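Local coordinates for protein interferon alpha/beta receptor 1 (Mus musculus, PDB 3WCY) that pairs with IFNAR2 to form the heterodimeric receptor for type I interferons, whose binding switches on JAK-STAT signalling, at residues I116-S121 against Y172-K177; S138-I143 against T153-Y158; W342-N347 against V369-A374. All coordinates share one frame; numbering follows the deposited sequence.

From the N terminus, the chain enters the second fibronectin type III domain of the receptor's extracellular part, where strand 116-121 meets strand 171-179 across the sandwich and interaction 1 closes a loop of 50 residues. Nested within it is interaction 2, the hairpin of strands 138-145 and 152-156, enclosing 9 residues. The two touch in one sheet, with Leu174 packing on the hairpin and the backbones of Glu175 and Lys177 probably hydrogen-bonded to Arg142 and Thr140. Interaction 3 follows in series in the fourth domain, closing a loop of 21 residues and joining strands 337-343 and 369-376. Its nearest atoms lie about 27 Å from interaction 2 and about 35 Å from interaction 1.

Interaction 1. Residues I116-S121 against Y172-K177; sequences ILVHIS and YCLEVK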
loop_
_atom_site.group_PDB
_atom_site.type_symbol
_atom_site.label_atom_id
_atom_site.label_comp_id
_atom_site.label_asym_id
_atom_site.label_seq_id
_atom_site.Cartn_x
_atom_site.Cartn_y
_atom_site.Cartn_z
ATOM N N ILE A 116 -0.696 20.212 -11.092
ATOM C CA ILE A 116 -2.067 19.790 -11.389
ATOM C C ILE A 116 -2.444 18.624 -10.454
ATOM O O ILE A 116 -1.705 17.635 -10.348
ATOM C CB ILE A 116 -2.318 19.497 -12.901
ATOM C CG1 ILE A 116 -2.503 20.825 -13.677
ATOM C CG2 ILE A 116 -3.541 18.572 -13.114
ATOM C CD1 ILE A 116 -2.182 20.779 -15.151
ATOM N N LEU A 117 -3.585 18.779 -9.760
ATOM C CA LEU A 117 -4.150 17.792 -8.845
ATOM C C LEU A 117 -5.197 16.971 -9.605
ATOM O O LEU A 117 -6.156 17.537 -10.138
ATOM C CB LEU A 117 -4.792 18.487 -7.629
ATOM C CG LEU A 117 -3.849 19.235 -6.689
ATOM C CD1 LEU A 117 -4.014 20.733 -6.838
ATOM C CD2 LEU A 117 -4.078 18.819 -5.249
ATOM N N VAL A 118 -4.983 15.647 -9.697
ATOM C CA VAL A 118 -5.892 14.717 -10.374
ATOM C C VAL A 118 -6.671 13.930 -9.313
ATOM O O VAL A 118 -6.114 13.038 -8.663
ATOM C CB VAL A 118 -5.169 13.801 -11.395
ATOM C CG1 VAL A 118 -6.136 12.808 -12.024
ATOM C CG2 VAL A 118 -4.481 14.621 -12.479
ATOM N N HIS A 119 -7.944 14.309 -9.111
ATOM C CA HIS A 119 -8.838 13.687 -8.144
ATOM C C HIS A 119 -9.529 12.505 -8.812
ATOM O O HIS A 119 -10.433 12.684 -9.637
ATOM C CB HIS A 119 -9.836 14.706 -7.578
ATOM C CG HIS A 119 -9.182 15.923 -6.993
ATOM N ND1 HIS A 119 -8.795 15.966 -5.668
ATOM C CD2 HIS A 119 -8.853 17.097 -7.581
ATOM C CE1 HIS A 119 -8.236 17.154 -5.495
ATOM N NE2 HIS A 119 -8.258 17.873 -6.614
ATOM N N ILE A 120 -9.041 11.294 -8.508
ATOM C CA ILE A 120 -9.562 10.057 -9.074
ATOM C C ILE A 120 -10.615 9.444 -8.154
ATOM O O ILE A 120 -10.377 9.251 -6.959
ATOM C CB ILE A 120 -8.434 9.032 -9.405
ATOM C CG1 ILE A 120 -7.228 9.684 -10.093
ATOM C CG2 ILE A 120 -8.964 7.862 -10.231
ATOM C CD1 ILE A 120 -5.912 9.142 -9.654
ATOM N N SER A 121 -11.773 9.132 -8.728
ATOM C CA SER A 121 -12.853 8.427 -8.055
ATOM C C SER A 121 -12.858 7.009 -8.669
ATOM O O SER A 121 -12.796 6.891 -9.900
ATOM C CB SER A 121 -14.183 9.132 -8.281
ATOM O OG SER A 121 -15.031 8.960 -7.160
ATOM N N TYR A 172 -2.593 21.836 -20.149
ATOM C CA TYR A 172 -2.305 20.406 -20.299
ATOM C C TYR A 172 -3.586 19.573 -20.317
ATOM O O TYR A 172 -4.557 19.931 -19.649
ATOM C CB TYR A 172 -1.417 19.894 -19.156
ATOM C CG TYR A 172 -0.098 20.610 -18.962
ATOM C CD1 TYR A 172 1.076 20.114 -19.523
ATOM C CD2 TYR A 172 0.000 21.718 -18.120
ATOM C CE1 TYR A 172 2.306 20.734 -19.299
ATOM C CE2 TYR A 172 1.222 22.346 -17.887
ATOM C CZ TYR A 172 2.373 21.853 -18.481
ATOM O OH TYR A 172 3.580 22.468 -18.245
ATOM N N CYS A 173 -3.568 18.436 -21.039
ATOM C CA CYS A 173 -4.708 17.521 -21.112
ATOM C C CYS A 173 -4.377 16.186 -20.449
ATOM O O CYS A 173 -3.228 15.738 -20.512
ATOM C CB CYS A 173 -5.209 17.360 -22.542
ATOM S SG CYS A 173 -5.740 18.918 -23.311
ATOM N N LEU A 174 -5.370 15.599 -19.738
ATOM C CA LEU A 174 -5.228 14.390 -18.920
ATOM C C LEU A 174 -6.081 13.190 -19.338
ATOM O O LEU A 174 -7.162 13.352 -19.908
ATOM C CB LEU A 174 -5.536 14.727 -17.445
ATOM C CG LEU A 174 -4.478 15.432 -16.572
ATOM C CD1 LEU A 174 -3.260 14.604 -16.373
ATOM C CD2 LEU A 174 -4.194 16.873 -16.993
ATOM N N GLU A 175 -5.595 11.982 -18.984
ATOM C CA GLU A 175 -6.227 10.687 -19.237
ATOM C C GLU A 175 -5.847 9.708 -18.105
ATOM O O GLU A 175 -4.661 9.449 -17.886
ATOM C CB GLU A 175 -5.799 10.142 -20.610
ATOM C CG GLU A 175 -6.973 9.808 -21.519
ATOM C CD GLU A 175 -6.655 9.128 -22.842
ATOM O OE1 GLU A 175 -5.462 8.840 -23.103
ATOM O OE2 GLU A 175 -7.610 8.865 -23.612
ATOM N N VAL A 176 -6.856 9.203 -17.364
ATOM C CA VAL A 176 -6.660 8.291 -16.226
ATOM C C VAL A 176 -7.275 6.924 -16.509
ATOM O O VAL A 176 -8.458 6.827 -16.839
ATOM C CB VAL A 176 -7.175 8.889 -14.883
ATOM C CG1 VAL A 176 -6.925 7.946 -13.710
ATOM C CG2 VAL A 176 -6.556 10.254 -14.606
ATOM N N LYS A 177 -6.461 5.877 -16.348
ATOM C CA LYS A 177 -6.822 4.477 -16.539
ATOM C C LYS A 177 -6.898 3.774 -15.168
ATOM O O LYS A 177 -5.988 3.927 -14.339
ATOM C CB LYS A 177 -5.757 3.804 -17.429
ATOM C CG LYS A 177 -6.040 2.371 -17.858
ATOM C CD LYS A 177 -4.875 1.820 -18.678
ATOM C CE LYS A 177 -5.254 0.681 -19.605
ATOM N NZ LYS A 177 -5.965 1.151 -20.827
#
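With CG1 anti to the backbone N in both Val118 and Val176 (chi1 177° and -178°), the two methyls of each valine spread over the opposite strand, and the two side chains run past one another, pointing opposite ways. CG1 of Val118 comes within 3.7 Å of CG2 of Val176. The other methyl of Val176, CG1, lies between the two branches of Ile120, 4.0 Å from both its CG1 and its CG2. Val118 likewise uses both of its methyls, since its CG2 lies 4.1 Å from Leu174 CD1. At the far end Ile116 divides its reach: CG2 sits 4.3 Å from Leu174 CD2, while CD1 meets the Tyr172 ring obliquely, 3.8 Å from its CD2. No hydrogen bond links the strands, whose axes approach to 9.4 Å and are inclined at 32°. This is packing between the two sheets of a fibronectin type III sandwich, with Ile116, Val118 and Ile120 from one sheet and Tyr172, Leu174 and Val176 from the other, all buried. Leu174 also touches Leu109 and Ile163 of the first sheet and Ile141 and Ile143 of its own. The Tyr172 hydroxyl bonds to the backbone N of Leu167, as in the tyrosine corner of Greek-key sandwiches. Cys173 points away from strand 116-121 and is joined by a disulfide to Cys194 on the adjacent strand.

Interaction 2. Residues S138-I143 against T153-Y158; sequences SYTIRI and TINSTY
Tyr139 and Ser156 face each other as a hydrogen-bonded antiparallel pair, and the tyrosine ring turns its edge to the partner backbone: Ser156 O lies near the ring plane, 3.6 Å from Tyr139 CD2. Ser156 O also accepts the N-H of Tyr139, with Tyr139 N 2.7 Å away, through a rather bent bond (141° at the hydrogen), whereas the return bond from Ser156 N to Tyr139 O is almost straight at 178°. Beyond the strand the Tyr139 ring packs edge-to-face with Tyr159. Ser156 OG, on the same side of the sheet, bonds to Glu161 and takes a weak bond from the N-H of Tyr158, where the chain has left the strand.

Ile141 and Ile154 form the next hydrogen-bonded pair, with Ile141 N 2.7 Å from Ile154 O and Ile154 N 2.9 Å from Ile141 O. Both side chains lie on the face of Tyr139 and Ser156, and Ile141 leans its CG1 over the partner strand, 3.4 Å from Ile154 O. Ile154 instead reaches along the sheet, its CD1 meeting CG2 of Ile143 at 3.8 Å as the two chains cross at a slant. Ile163 of the opposite sheet touches all three isoleucines.

On the other face Thr140 and Asn155, a non-hydrogen-bonded pair, run alongside each other in the same direction. Thr140 sets its hydroxyl between the backbone N and carbonyl carbon (chi1 69°), which leaves CG2 directed at Asn155 OD1, 3.3 Å away. Asn155 is a predicted N-glycosylation site, although it carries no sugar here. One face turned to the sandwich core and one polar face outward is the pattern of the C-C' hairpin of a fibronectin type III domain.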
loop_
_atom_site.group_PDB
_atom_site.type_symbol
_atom_site.label_atom_id
_atom_site.label_comp_id
_atom_site.label_asym_id
_atom_site.label_seq_id
_atom_site.Cartn_x
_atom_site.Cartn_y
_atom_site.Cartn_z
ATOM N N SER A 138 -5.225 0.263 -9.106
ATOM C CA SER A 138 -4.090 1.152 -9.330
ATOM C C SER A 138 -4.518 2.045 -10.486
ATOM O O SER A 138 -5.487 1.718 -11.173
ATOM C CB SER A 138 -2.841 0.358 -9.707
ATOM O OG SER A 138 -1.741 1.214 -9.978
ATOM N N TYR A 139 -3.839 3.184 -10.673
ATOM C CA TYR A 139 -4.169 4.133 -11.743
ATOM C C TYR A 139 -2.928 4.584 -12.492
ATOM O O TYR A 139 -1.834 4.623 -11.920
ATOM C CB TYR A 139 -4.985 5.336 -11.206
ATOM C CG TYR A 139 -6.194 4.917 -10.396
ATOM C CD1 TYR A 139 -7.391 4.574 -11.019
ATOM C CD2 TYR A 139 -6.119 4.789 -9.008
ATOM C CE1 TYR A 139 -8.494 4.144 -10.281
ATOM C CE2 TYR A 139 -7.214 4.354 -8.260
ATOM C CZ TYR A 139 -8.399 4.032 -8.903
ATOM O OH TYR A 139 -9.479 3.592 -8.181
ATOM N N THR A 140 -3.089 4.863 -13.790
ATOM C CA THR A 140 -2.013 5.333 -14.666
ATOM C C THR A 140 -2.495 6.642 -15.301
ATOM O O THR A 140 -3.547 6.660 -15.948
ATOM C CB THR A 140 -1.635 4.276 -15.732
ATOM O OG1 THR A 140 -2.707 4.137 -16.666
ATOM C CG2 THR A 140 -1.279 2.919 -15.141
ATOM N N ILE A 141 -1.750 7.732 -15.087
ATOM C CA ILE A 141 -2.098 9.057 -15.601
ATOM C C ILE A 141 -1.216 9.422 -16.786
ATOM O O ILE A 141 -0.003 9.205 -16.744
ATOM C CB ILE A 141 -2.032 10.180 -14.514
ATOM C CG1 ILE A 141 -2.144 9.688 -13.035
ATOM C CG2 ILE A 141 -2.943 11.362 -14.848
ATOM C CD1 ILE A 141 -3.502 9.195 -12.546
ATOM N N ARG A 142 -1.834 10.023 -17.822
ATOM C CA ARG A 142 -1.179 10.522 -19.028
ATOM C C ARG A 142 -1.424 12.026 -19.121
ATOM O O ARG A 142 -2.573 12.466 -19.110
ATOM C CB ARG A 142 -1.722 9.824 -20.276
ATOM C CG ARG A 142 -1.052 8.502 -20.606
ATOM C CD ARG A 142 -1.590 7.993 -21.929
ATOM N NE ARG A 142 -1.093 6.662 -22.271
ATOM C CZ ARG A 142 -1.681 5.845 -23.141
ATOM N NH1 ARG A 142 -2.802 6.212 -23.756
ATOM N NH2 ARG A 142 -1.161 4.650 -23.394
ATOM N N ILE A 143 -0.340 12.808 -19.189
ATOM C CA ILE A 143 -0.368 14.269 -19.285
ATOM C C ILE A 143 0.507 14.763 -20.454
ATOM O O ILE A 143 1.581 14.216 -20.718
ATOM C CB ILE A 143 -0.036 14.946 -17.911
ATOM C CG1 ILE A 143 -0.362 16.460 -17.898
ATOM C CG2 ILE A 143 1.391 14.637 -17.417
ATOM C CD1 ILE A 143 -0.386 17.162 -16.504
ATOM N N THR A 153 3.985 9.850 -18.530
ATOM C CA THR A 153 3.228 8.833 -17.798
ATOM C C THR A 153 3.559 8.776 -16.304
ATOM O O THR A 153 4.728 8.671 -15.933
ATOM C CB THR A 153 3.286 7.475 -18.519
ATOM O OG1 THR A 153 3.172 7.682 -19.936
ATOM C CG2 THR A 153 2.202 6.505 -18.030
ATOM N N ILE A 154 2.525 8.862 -15.452
ATOM C CA ILE A 154 2.675 8.806 -13.992
ATOM C C ILE A 154 1.754 7.714 -13.433
ATOM O O ILE A 154 0.560 7.710 -13.733
ATOM C CB ILE A 154 2.425 10.195 -13.320
ATOM C CG1 ILE A 154 3.359 11.287 -13.874
ATOM C CG2 ILE A 154 2.546 10.126 -11.800
ATOM C CD1 ILE A 154 2.633 12.426 -14.521
ATOM N N ASN A 155 2.305 6.790 -12.629
ATOM C CA ASN A 155 1.511 5.725 -12.011
ATOM C C ASN A 155 1.127 6.127 -10.589
ATOM O O ASN A 155 1.946 6.720 -9.877
ATOM C CB ASN A 155 2.258 4.391 -12.015
ATOM C CG ASN A 155 2.743 3.955 -13.372
ATOM O OD1 ASN A 155 1.855 3.401 -14.178
ATOM N ND2 ASN A 155 3.921 4.097 -13.705
ATOM N N SER A 156 -0.119 5.827 -10.178
ATOM C CA SER A 156 -0.588 6.164 -8.831
ATOM C C SER A 156 -1.594 5.202 -8.218
ATOM O O SER A 156 -2.493 4.703 -8.898
ATOM C CB SER A 156 -1.145 7.584 -8.774
ATOM O OG SER A 156 -1.383 7.973 -7.430
ATOM N N THR A 157 -1.455 5.007 -6.899
ATOM C CA THR A 157 -2.339 4.201 -6.056
ATOM C C THR A 157 -3.210 5.180 -5.269
ATOM O O THR A 157 -4.284 4.821 -4.776
ATOM C CB THR A 157 -1.511 3.323 -5.112
ATOM O OG1 THR A 157 -0.413 4.085 -4.595
ATOM C CG2 THR A 157 -1.005 2.057 -5.789
ATOM N N TYR A 158 -2.729 6.435 -5.189
ATOM C CA TYR A 158 -3.319 7.566 -4.481
ATOM C C TYR A 158 -4.512 8.125 -5.248
ATOM O O TYR A 158 -4.433 8.303 -6.464
ATOM C CB TYR A 158 -2.250 8.654 -4.215
ATOM C CG TYR A 158 -0.998 8.142 -3.514
ATOM C CD1 TYR A 158 0.036 7.546 -4.235
ATOM C CD2 TYR A 158 -0.838 8.281 -2.138
ATOM C CE1 TYR A 158 1.182 7.069 -3.598
ATOM C CE2 TYR A 158 0.315 7.831 -1.495
ATOM C CZ TYR A 158 1.324 7.227 -2.229
ATOM O OH TYR A 158 2.464 6.771 -1.606
#

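Interaction 3. Residues W342-N347 against V369-A374; sequences WENTSN and VYCVQA
In the fourth fibronectin type III domain, strands 337-343 and 369-376 are sheet neighbours, and Trp342 lays its indole over Cys371, a half-cystine, in a CH-pi and sulfur-aromatic contact. A chi1 of 71° places CG of Trp342 between its own backbone N and carbonyl carbon, swinging the ring across the partner strand instead of straight out. Cys371 CB sits over the face, 3.8 Å from the centroid of the five-membered ring and 23° off its normal. The sulfur is more distant and oblique, 5.0 Å from the centroid of the six-membered ring. Cys371 O also lies over a face of the indole, while Gln373 NE2 approaches at the edge, 4.0 Å from CH2, with its amide steeply inclined to the ring.

The Trp342-Cys371 couple is a hydrogen-bonded antiparallel pair: Trp342 N to Cys371 O and Cys371 N to Trp342 O both measure 3.0 Å. The second donor stands well above the carbonyl plane. Cys371 is bonded to Cys393 of the next strand, the F-G disulfide of this domain, and Lys349 makes a cation-pi contact with the indole. Replacing Trp342 by an alanine would probably strip the cover from Cys371 CB and leave Lys349 without its aromatic partner. Past the strand end Asn344 N still reaches Val369 O at 3.2 Å. Tyr370, on the opposite face, turns its ring edge to Trp342 O, CD1 being 3.3 Å away.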
loop_
_atom_site.group_PDB
_atom_site.type_symbol
_atom_site.label_atom_id
_atom_site.label_comp_id
_atom_site.label_asym_id
_atom_site.label_seq_id
_atom_site.Cartn_x
_atom_site.Cartn_y
_atom_site.Cartn_z
ATOM N N TRP A 342 34.245 1.360 -2.457
ATOM C CA TRP A 342 34.955 2.578 -2.857
ATOM C C TRP A 342 36.481 2.395 -2.785
ATOM O O TRP A 342 36.945 1.266 -2.641
ATOM C CB TRP A 342 34.460 3.807 -2.060
ATOM C CG TRP A 342 34.841 3.846 -0.609
ATOM C CD1 TRP A 342 35.891 4.518 -0.057
ATOM C CD2 TRP A 342 34.108 3.281 0.484
ATOM N NE1 TRP A 342 35.882 4.375 1.309
ATOM C CE2 TRP A 342 34.796 3.621 1.671
ATOM C CE3 TRP A 342 32.950 2.491 0.577
ATOM C CZ2 TRP A 342 34.370 3.194 2.934
ATOM C CZ3 TRP A 342 32.517 2.084 1.830
ATOM C CH2 TRP A 342 33.228 2.429 2.990
ATOM N N GLU A 343 37.246 3.490 -2.915
ATOM C CA GLU A 343 38.709 3.502 -2.862
ATOM C C GLU A 343 39.176 4.418 -1.724
ATOM O O GLU A 343 38.560 5.457 -1.483
ATOM C CB GLU A 343 39.270 3.986 -4.207
ATOM C CG GLU A 343 40.751 3.717 -4.413
ATOM C CD GLU A 343 41.344 4.311 -5.677
ATOM O OE1 GLU A 343 40.874 5.386 -6.117
ATOM O OE2 GLU A 343 42.313 3.719 -6.205
ATOM N N ASN A 344 40.285 4.062 -1.057
ATOM C CA ASN A 344 40.841 4.832 0.062
ATOM C C ASN A 344 41.433 6.217 -0.324
ATOM O O ASN A 344 42.143 6.833 0.482
ATOM C CB ASN A 344 41.834 3.983 0.854
ATOM C CG ASN A 344 41.750 4.226 2.336
ATOM O OD1 ASN A 344 42.402 5.120 2.880
ATOM N ND2 ASN A 344 40.921 3.455 3.019
ATOM N N THR A 345 41.125 6.707 -1.545
ATOM C CA THR A 345 41.588 8.001 -2.067
ATOM C C THR A 345 40.421 8.803 -2.657
ATOM O O THR A 345 40.483 10.034 -2.701
ATOM C CB THR A 345 42.725 7.820 -3.088
ATOM O OG1 THR A 345 42.279 6.971 -4.145
ATOM C CG2 THR A 345 44.015 7.273 -2.461
ATOM N N SER A 346 39.366 8.104 -3.113
ATOM C CA SER A 346 38.171 8.722 -3.679
ATOM C C SER A 346 37.113 8.952 -2.596
ATOM O O SER A 346 37.148 8.298 -1.550
ATOM C CB SER A 346 37.602 7.862 -4.805
ATOM O OG SER A 346 36.880 6.740 -4.321
ATOM N N ASN A 347 36.171 9.876 -2.856
ATOM C CA ASN A 347 35.074 10.207 -1.942
ATOM C C ASN A 347 33.709 9.861 -2.573
ATOM O O ASN A 347 32.668 10.385 -2.169
ATOM C CB ASN A 347 35.175 11.668 -1.486
ATOM C CG ASN A 347 36.460 11.965 -0.737
ATOM O OD1 ASN A 347 36.620 11.627 0.445
ATOM N ND2 ASN A 347 37.418 12.579 -1.421
ATOM N N VAL A 369 44.086 0.111 -2.827
ATOM C CA VAL A 369 43.259 -0.244 -1.670
ATOM C C VAL A 369 41.786 0.089 -1.902
ATOM O O VAL A 369 41.450 1.244 -2.171
ATOM C CB VAL A 369 43.799 0.371 -0.347
ATOM C CG1 VAL A 369 42.978 -0.092 0.857
ATOM C CG2 VAL A 369 45.278 0.042 -0.143
ATOM N N TYR A 370 40.915 -0.933 -1.779
ATOM C CA TYR A 370 39.468 -0.816 -1.942
ATOM C C TYR A 370 38.737 -1.144 -0.640
ATOM O O TYR A 370 39.022 -2.164 -0.014
ATOM C CB TYR A 370 38.963 -1.713 -3.087
ATOM C CG TYR A 370 39.292 -1.189 -4.468
ATOM C CD1 TYR A 370 38.494 -0.227 -5.080
ATOM C CD2 TYR A 370 40.381 -1.682 -5.181
ATOM C CE1 TYR A 370 38.791 0.258 -6.354
ATOM C CE2 TYR A 370 40.683 -1.212 -6.460
ATOM C CZ TYR A 370 39.883 -0.241 -7.043
ATOM O OH TYR A 370 40.168 0.223 -8.305
ATOM N N CYS A 371 37.797 -0.275 -0.243
ATOM C CA CYS A 371 37.000 -0.434 0.967
ATOM C C CYS A 371 35.592 -0.917 0.657
ATOM O O CYS A 371 34.846 -0.229 -0.037
ATOM C CB CYS A 371 36.986 0.855 1.777
ATOM S SG CYS A 371 37.891 0.747 3.340
ATOM N N VAL A 372 35.231 -2.102 1.180
ATOM C CA VAL A 372 33.918 -2.728 0.965
ATOM C C VAL A 372 33.039 -2.673 2.228
ATOM O O VAL A 372 33.551 -2.712 3.351
ATOM C CB VAL A 372 34.019 -4.179 0.398
ATOM C CG1 VAL A 372 32.801 -4.521 -0.452
ATOM C CG2 VAL A 372 35.302 -4.390 -0.408
ATOM N N GLN A 373 31.713 -2.580 2.019
ATOM C CA GLN A 373 30.672 -2.545 3.044
ATOM C C GLN A 373 29.450 -3.293 2.532
ATOM O O GLN A 373 29.119 -3.172 1.354
ATOM C CB GLN A 373 30.293 -1.104 3.379
ATOM C CG GLN A 373 30.646 -0.700 4.797
ATOM C CD GLN A 373 29.881 0.518 5.244
ATOM O OE1 GLN A 373 28.649 0.590 5.130
ATOM N NE2 GLN A 373 30.587 1.489 5.805
ATOM N N ALA A 374 28.784 -4.075 3.397
ATOM C CA ALA A 374 27.608 -4.847 2.982
ATOM C C ALA A 374 26.428 -4.806 3.948
ATOM O O ALA A 374 26.604 -4.607 5.150
ATOM C CB ALA A 374 27.993 -6.289 2.692
#